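Local coordinates for pesticidal crystal protein Cry2Aa (Bacillus thuringiensis serovar kurstaki, PDB 1I5P) that kills insect larvae by binding to midgut epithelial cells of dipterans and lepidopterans and promoting their colloid-osmotic lysis, at residues Ser542-Leu547 and Ile592-Ala597; Ala111-Glu116 and Pro162-Gln167. One frame throughout, in Å; residues are numbered along the deposited sequence.

How the interactions relate
Interactions 1 and 2 lie in separate parts of the three-domain toxin and do not touch: their centres are 44 Å apart and their nearest atoms about 27 Å. Interaction 2 (111-116 with 162-167) belongs to the N-terminal helical bundle, where the turn between two helices packs on a third. Interaction 1 (542-547 with 592-597) pairs two strands of the C-terminal beta sandwich. Along the chain they come in series, interaction 2 being complete long before interaction 1 begins. Their chemistry differs as well: backbone hydrogen bonds with an apolar face in interaction 1, stacked polar side chains beside an aromatic ring in interaction 2.

Interaction 1: residues Ser542-Leu547 and Ile592-Ala597; sequences SYNLYL and IGNIVA
With chi1 at 174°, L545 swings CG to the far side from its amide nitrogen, while I592 sends CG1 anti to its carbonyl carbon (chi1 -56°), and the two side chains lie alongside each other and head in the same direction, with L545 CD2 4.1 Å from I592 CB. The same torsion at I592 carries its CG1 branch across to L547, whose CG it meets at 3.6 Å. Farther along this face, the CG2 branch of I595 comes within 4.1 Å of L545 CB, and A597 CB lies near the plane of the Y543 ring, at its edge. The phenol end of Y543 looks elsewhere: its OH is bonded to the carbonyl of T492 and to N539. On the other face the packing is thinner, with S542 OG 3.6 Å from V596 CG2.

The backbones hold the pair together. Y543 and I595 exchange two hydrogen bonds, Y543 N to I595 O at 2.8 Å and I595 N to Y543 O at 2.7 Å. The next exchange is uneven: L545 N donates to G593 O at 2.8 Å, but L545 O accepts from I592 N, also at 2.8 Å. Two residues therefore stand opposite one, and G593 takes a backbone conformation in which any CB would press on the carbonyl O of I592, so the position itself calls for glycine.

Strand 541-550 is also bonded along its other edge to strand 617-626, through N544 with V625 and Y546 with M623. Strand 555-561 of the second sheet covers the apolar face, V559 touching both L545 and I592. This is a classic beta bulge in an antiparallel pair, set in the jelly-roll, lectin-like beta sandwich that forms the C-terminal domain of the three-domain delta endotoxins.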
loop_
_atom_site.group_PDB
_atom_site.type_symbol
_atom_site.label_atom_id
_atom_site.label_comp_id
_atom_site.label_asym_id
_atom_site.label_seq_id
_atom_site.Cartn_x
_atom_site.Cartn_y
_atom_site.Cartn_z
ATOM N N SER A 542 -0.754 -27.110 5.476
ATOM C CA SER A 542 -1.365 -27.263 4.166
ATOM C C SER A 542 -2.403 -26.171 3.961
ATOM O O SER A 542 -3.173 -25.852 4.865
ATOM C CB SER A 542 -2.026 -28.634 4.033
ATOM O OG SER A 542 -1.069 -29.609 3.657
ATOM N N TYR A 543 -2.420 -25.601 2.763
ATOM C CA TYR A 543 -3.351 -24.529 2.442
ATOM C C TYR A 543 -3.976 -24.709 1.076
ATOM O O TYR A 543 -3.453 -25.435 0.227
ATOM C CB TYR A 543 -2.632 -23.172 2.417
ATOM C CG TYR A 543 -1.946 -22.737 3.696
ATOM C CD1 TYR A 543 -0.647 -23.148 3.990
ATOM C CD2 TYR A 543 -2.589 -21.881 4.596
ATOM C CE1 TYR A 543 0.001 -22.713 5.155
ATOM C CE2 TYR A 543 -1.954 -21.448 5.760
ATOM C CZ TYR A 543 -0.661 -21.865 6.033
ATOM O OH TYR A 543 -0.048 -21.443 7.196
ATOM N N ASN A 544 -5.104 -24.040 0.867
ATOM C CA ASN A 544 -5.740 -24.041 -0.442
ATOM C C ASN A 544 -5.147 -22.801 -1.091
ATOM O O ASN A 544 -5.180 -21.711 -0.515
ATOM C CB ASN A 544 -7.256 -23.876 -0.346
ATOM C CG ASN A 544 -7.970 -25.178 -0.096
ATOM O OD1 ASN A 544 -7.625 -26.210 -0.671
ATOM N ND2 ASN A 544 -8.991 -25.137 0.755
ATOM N N LEU A 545 -4.571 -22.977 -2.270
ATOM C CA LEU A 545 -3.983 -21.862 -2.980
ATOM C C LEU A 545 -5.027 -21.201 -3.857
ATOM O O LEU A 545 -5.674 -21.859 -4.680
ATOM C CB LEU A 545 -2.811 -22.328 -3.847
ATOM C CG LEU A 545 -2.174 -21.279 -4.763
ATOM C CD1 LEU A 545 -1.508 -20.190 -3.929
ATOM C CD2 LEU A 545 -1.149 -21.955 -5.667
ATOM N N TYR A 546 -5.196 -19.897 -3.662
ATOM C CA TYR A 546 -6.132 -19.111 -4.445
ATOM C C TYR A 546 -5.341 -18.057 -5.199
ATOM O O TYR A 546 -4.477 -17.390 -4.632
ATOM C CB TYR A 546 -7.150 -18.396 -3.546
ATOM C CG TYR A 546 -8.205 -19.279 -2.919
ATOM C CD1 TYR A 546 -7.941 -19.982 -1.747
ATOM C CD2 TYR A 546 -9.473 -19.409 -3.497
ATOM C CE1 TYR A 546 -8.909 -20.795 -1.156
ATOM C CE2 TYR A 546 -10.449 -20.221 -2.916
ATOM C CZ TYR A 546 -10.161 -20.910 -1.745
ATOM O OH TYR A 546 -11.121 -21.718 -1.177
ATOM N N LEU A 547 -5.620 -17.914 -6.484
ATOM C CA LEU A 547 -4.946 -16.896 -7.268
ATOM C C LEU A 547 -5.987 -15.872 -7.662
ATOM O O LEU A 547 -6.988 -16.209 -8.297
ATOM C CB LEU A 547 -4.296 -17.487 -8.526
ATOM C CG LEU A 547 -3.129 -18.461 -8.307
ATOM C CD1 LEU A 547 -2.490 -18.790 -9.644
ATOM C CD2 LEU A 547 -2.095 -17.849 -7.373
ATOM N N ILE A 592 -6.887 -22.967 -6.936
ATOM C CA ILE A 592 -5.928 -23.823 -7.622
ATOM C C ILE A 592 -5.887 -25.219 -7.016
ATOM O O ILE A 592 -5.830 -26.215 -7.729
ATOM C CB ILE A 592 -4.510 -23.226 -7.566
ATOM C CG1 ILE A 592 -4.519 -21.805 -8.142
ATOM C CG2 ILE A 592 -3.550 -24.106 -8.342
ATOM C CD1 ILE A 592 -5.060 -21.715 -9.560
ATOM N N GLY A 593 -5.913 -25.288 -5.693
ATOM C CA GLY A 593 -5.875 -26.579 -5.037
ATOM C C GLY A 593 -5.100 -26.557 -3.736
ATOM O O GLY A 593 -4.567 -25.523 -3.322
ATOM N N ASN A 594 -5.039 -27.715 -3.091
ATOM C CA ASN A 594 -4.342 -27.863 -1.829
ATOM C C ASN A 594 -2.833 -27.981 -2.022
ATOM O O ASN A 594 -2.362 -28.717 -2.887
ATOM C CB ASN A 594 -4.877 -29.091 -1.095
ATOM C CG ASN A 594 -4.133 -29.368 0.191
ATOM O OD1 ASN A 594 -3.093 -30.029 0.191
ATOM N ND2 ASN A 594 -4.655 -28.852 1.297
ATOM N N ILE A 595 -2.078 -27.242 -1.216
ATOM C CA ILE A 595 -0.633 -27.275 -1.299
ATOM C C ILE A 595 -0.034 -27.367 0.096
ATOM O O ILE A 595 -0.687 -27.032 1.086
ATOM C CB ILE A 595 -0.072 -26.018 -2.030
ATOM C CG1 ILE A 595 -0.229 -24.766 -1.164
ATOM C CG2 ILE A 595 -0.779 -25.838 -3.360
ATOM C CD1 ILE A 595 0.957 -24.497 -0.250
ATOM N N VAL A 596 1.213 -27.825 0.169
ATOM C CA VAL A 596 1.900 -27.961 1.445
ATOM C C VAL A 596 3.071 -26.993 1.541
ATOM O O VAL A 596 3.980 -27.031 0.716
ATOM C CB VAL A 596 2.459 -29.384 1.642
ATOM C CG1 VAL A 596 2.879 -29.572 3.102
ATOM C CG2 VAL A 596 1.419 -30.422 1.241
ATOM N N ALA A 597 3.039 -26.121 2.545
ATOM C CA ALA A 597 4.122 -25.165 2.761
ATOM C C ALA A 597 5.176 -25.867 3.618
ATOM O O ALA A 597 5.328 -25.564 4.804
ATOM C CB ALA A 597 3.599 -23.922 3.477
#

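Interaction 2: residues Ala111-Glu116 and Pro162-Gln167; sequences ARVNAE and PQFQIQ
V113, in the long helix 107-135, and Q163, at the 3-10 turn that follows helix 145-160, have their CA atoms 6.5 Å apart, and the turn lies against the flank of the helix. Q163 does most of the touching. Its amide lies over one face of the R112 guanidinium, the two planes only 13° apart, with Q163 CD 3.6 Å from R112 CZ. Q163 OE1 sits above R112 NH1 at 3.2 Å, offset toward the rim, where the angle is too poor for a hydrogen bond. The bend of the arginine chain at chi2 (53°) brings the guanidinium back alongside its own helix, where R112 NE donates to E116 OE2 at 2.8 Å, using the anti lone pair of that oxygen. R112 NH2 adds a weak second bond to the same atom.

E116 meets the turn through its aliphatic part. Its CG packs on Q163 CB at 3.5 Å, and the two chains cross with carboxylate and amide planes 52° apart. Next to it along E116, F164 sets its ring obliquely against the helix: F164 CZ is 3.8 Å from E116 CB, and F164 CE2 is 4.0 Å from V113 CG1. L117 and L120 of the same helix also touch this ring, and F177 of helix 170-193 joins them.

No hydrogen bond crosses between the two segments. In the arginine NE, and weakly NH2, go to E116, while its flat face is offered to Q163, a stack of two flat groups that does not depend on a hydrogen bond. E116 OE1 forms a further salt bridge to R160, at the end of helix 145-160. A carboxylate held between two arginines is probably kept ionised, and here it ties the turn's preceding helix to helix 107-135 by charge while F164 adds the apolar grip.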
loop_
_atom_site.group_PDB
_atom_site.type_symbol
_atom_site.label_atom_id
_atom_site.label_comp_id
_atom_site.label_asym_id
_atom_site.label_seq_id
_atom_site.Cartn_x
_atom_site.Cartn_y
_atom_site.Cartn_z
ATOM N N ALA A 111 -24.179 20.436 7.545
ATOM C CA ALA A 111 -25.179 20.145 8.560
ATOM C C ALA A 111 -25.710 18.719 8.427
ATOM O O ALA A 111 -25.780 17.988 9.406
ATOM C CB ALA A 111 -26.325 21.145 8.462
ATOM N N ARG A 112 -26.076 18.318 7.215
ATOM C CA ARG A 112 -26.603 16.972 7.006
ATOM C C ARG A 112 -25.578 15.890 7.330
ATOM O O ARG A 112 -25.898 14.890 7.974
ATOM C CB ARG A 112 -27.093 16.800 5.565
ATOM C CG ARG A 112 -27.747 15.445 5.309
ATOM C CD ARG A 112 -28.844 15.172 6.335
ATOM N NE ARG A 112 -29.514 13.893 6.115
ATOM C CZ ARG A 112 -30.312 13.632 5.083
ATOM N NH1 ARG A 112 -30.547 14.562 4.166
ATOM N NH2 ARG A 112 -30.878 12.435 4.969
ATOM N N VAL A 113 -24.346 16.087 6.868
ATOM C CA VAL A 113 -23.276 15.133 7.128
ATOM C C VAL A 113 -23.129 14.956 8.635
ATOM O O VAL A 113 -23.070 13.831 9.134
ATOM C CB VAL A 113 -21.932 15.624 6.539
ATOM C CG1 VAL A 113 -20.765 14.924 7.228
ATOM C CG2 VAL A 113 -21.899 15.355 5.042
ATOM N N ASN A 114 -23.075 16.069 9.357
ATOM C CA ASN A 114 -22.941 16.020 10.812
ATOM C C ASN A 114 -24.084 15.277 11.493
ATOM O O ASN A 114 -23.868 14.574 12.475
ATOM C CB ASN A 114 -22.854 17.427 11.386
ATOM C CG ASN A 114 -21.451 17.970 11.377
ATOM O OD1 ASN A 114 -20.495 17.247 11.638
ATOM N ND2 ASN A 114 -21.319 19.261 11.099
ATOM N N ALA A 115 -25.296 15.438 10.973
ATOM C CA ALA A 115 -26.452 14.755 11.543
ATOM C C ALA A 115 -26.332 13.263 11.258
ATOM O O ALA A 115 -26.680 12.424 12.095
ATOM C CB ALA A 115 -27.749 15.316 10.941
ATOM N N GLU A 116 -25.832 12.939 10.071
ATOM C CA GLU A 116 -25.652 11.552 9.675
ATOM C C GLU A 116 -24.556 10.874 10.490
ATOM O O GLU A 116 -24.636 9.676 10.753
ATOM C CB GLU A 116 -25.321 11.460 8.184
ATOM C CG GLU A 116 -26.471 11.820 7.263
ATOM C CD GLU A 116 -27.717 10.995 7.539
ATOM O OE1 GLU A 116 -27.590 9.893 8.114
ATOM O OE2 GLU A 116 -28.824 11.446 7.171
ATOM N N PRO A 162 -25.548 7.005 1.519
ATOM C CA PRO A 162 -25.693 7.925 0.390
ATOM C C PRO A 162 -25.404 9.373 0.740
ATOM O O PRO A 162 -24.977 10.152 -0.112
ATOM C CB PRO A 162 -27.135 7.692 -0.051
ATOM C CG PRO A 162 -27.305 6.226 0.217
ATOM C CD PRO A 162 -26.725 6.124 1.615
ATOM N N GLN A 163 -25.618 9.739 1.995
ATOM C CA GLN A 163 -25.373 11.109 2.412
ATOM C C GLN A 163 -23.897 11.474 2.424
ATOM O O GLN A 163 -23.542 12.627 2.652
ATOM C CB GLN A 163 -25.986 11.349 3.784
ATOM C CG GLN A 163 -27.497 11.234 3.765
ATOM C CD GLN A 163 -28.116 12.075 2.660
ATOM O OE1 GLN A 163 -27.984 13.301 2.648
ATOM N NE2 GLN A 163 -28.794 11.418 1.724
ATOM N N PHE A 164 -23.032 10.494 2.188
ATOM C CA PHE A 164 -21.602 10.765 2.148
ATOM C C PHE A 164 -21.139 10.672 0.703
ATOM O O PHE A 164 -19.945 10.568 0.428
ATOM C CB PHE A 164 -20.822 9.769 3.015
ATOM C CG PHE A 164 -21.184 9.830 4.471
ATOM C CD1 PHE A 164 -22.038 8.889 5.024
ATOM C CD2 PHE A 164 -20.715 10.863 5.274
ATOM C CE1 PHE A 164 -22.424 8.969 6.360
ATOM C CE2 PHE A 164 -21.096 10.958 6.616
ATOM C CZ PHE A 164 -21.955 10.007 7.155
ATOM N N GLN A 165 -22.100 10.719 -0.216
ATOM C CA GLN A 165 -21.805 10.638 -1.641
ATOM C C GLN A 165 -22.470 11.779 -2.406
ATOM O O GLN A 165 -22.779 11.651 -3.590
ATOM C CB GLN A 165 -22.289 9.303 -2.198
ATOM C CG GLN A 165 -21.802 8.086 -1.430
ATOM C CD GLN A 165 -22.332 6.801 -2.030
ATOM O OE1 GLN A 165 -21.616 6.080 -2.724
ATOM N NE2 GLN A 165 -23.601 6.513 -1.775
ATOM N N ILE A 166 -22.676 12.897 -1.722
ATOM C CA ILE A 166 -23.316 14.069 -2.307
ATOM C C ILE A 166 -22.596 14.600 -3.540
ATOM O O ILE A 166 -21.400 14.927 -3.494
ATOM C CB ILE A 166 -23.422 15.211 -1.269
ATOM C CG1 ILE A 166 -24.110 14.693 -0.000
ATOM C CG2 ILE A 166 -24.205 16.385 -1.857
ATOM C CD1 ILE A 166 -25.494 14.127 -0.237
ATOM N N GLN A 167 -23.336 14.682 -4.643
ATOM C CA GLN A 167 -22.791 15.182 -5.894
ATOM C C GLN A 167 -22.218 16.567 -5.628
ATOM O O GLN A 167 -22.827 17.375 -4.924
ATOM C CB GLN A 167 -23.891 15.259 -6.955
ATOM C CG GLN A 167 -23.547 14.512 -8.232
ATOM C CD GLN A 167 -24.609 13.491 -8.610
ATOM O OE1 GLN A 167 -25.428 13.728 -9.501
ATOM N NE2 GLN A 167 -24.603 12.349 -7.927
#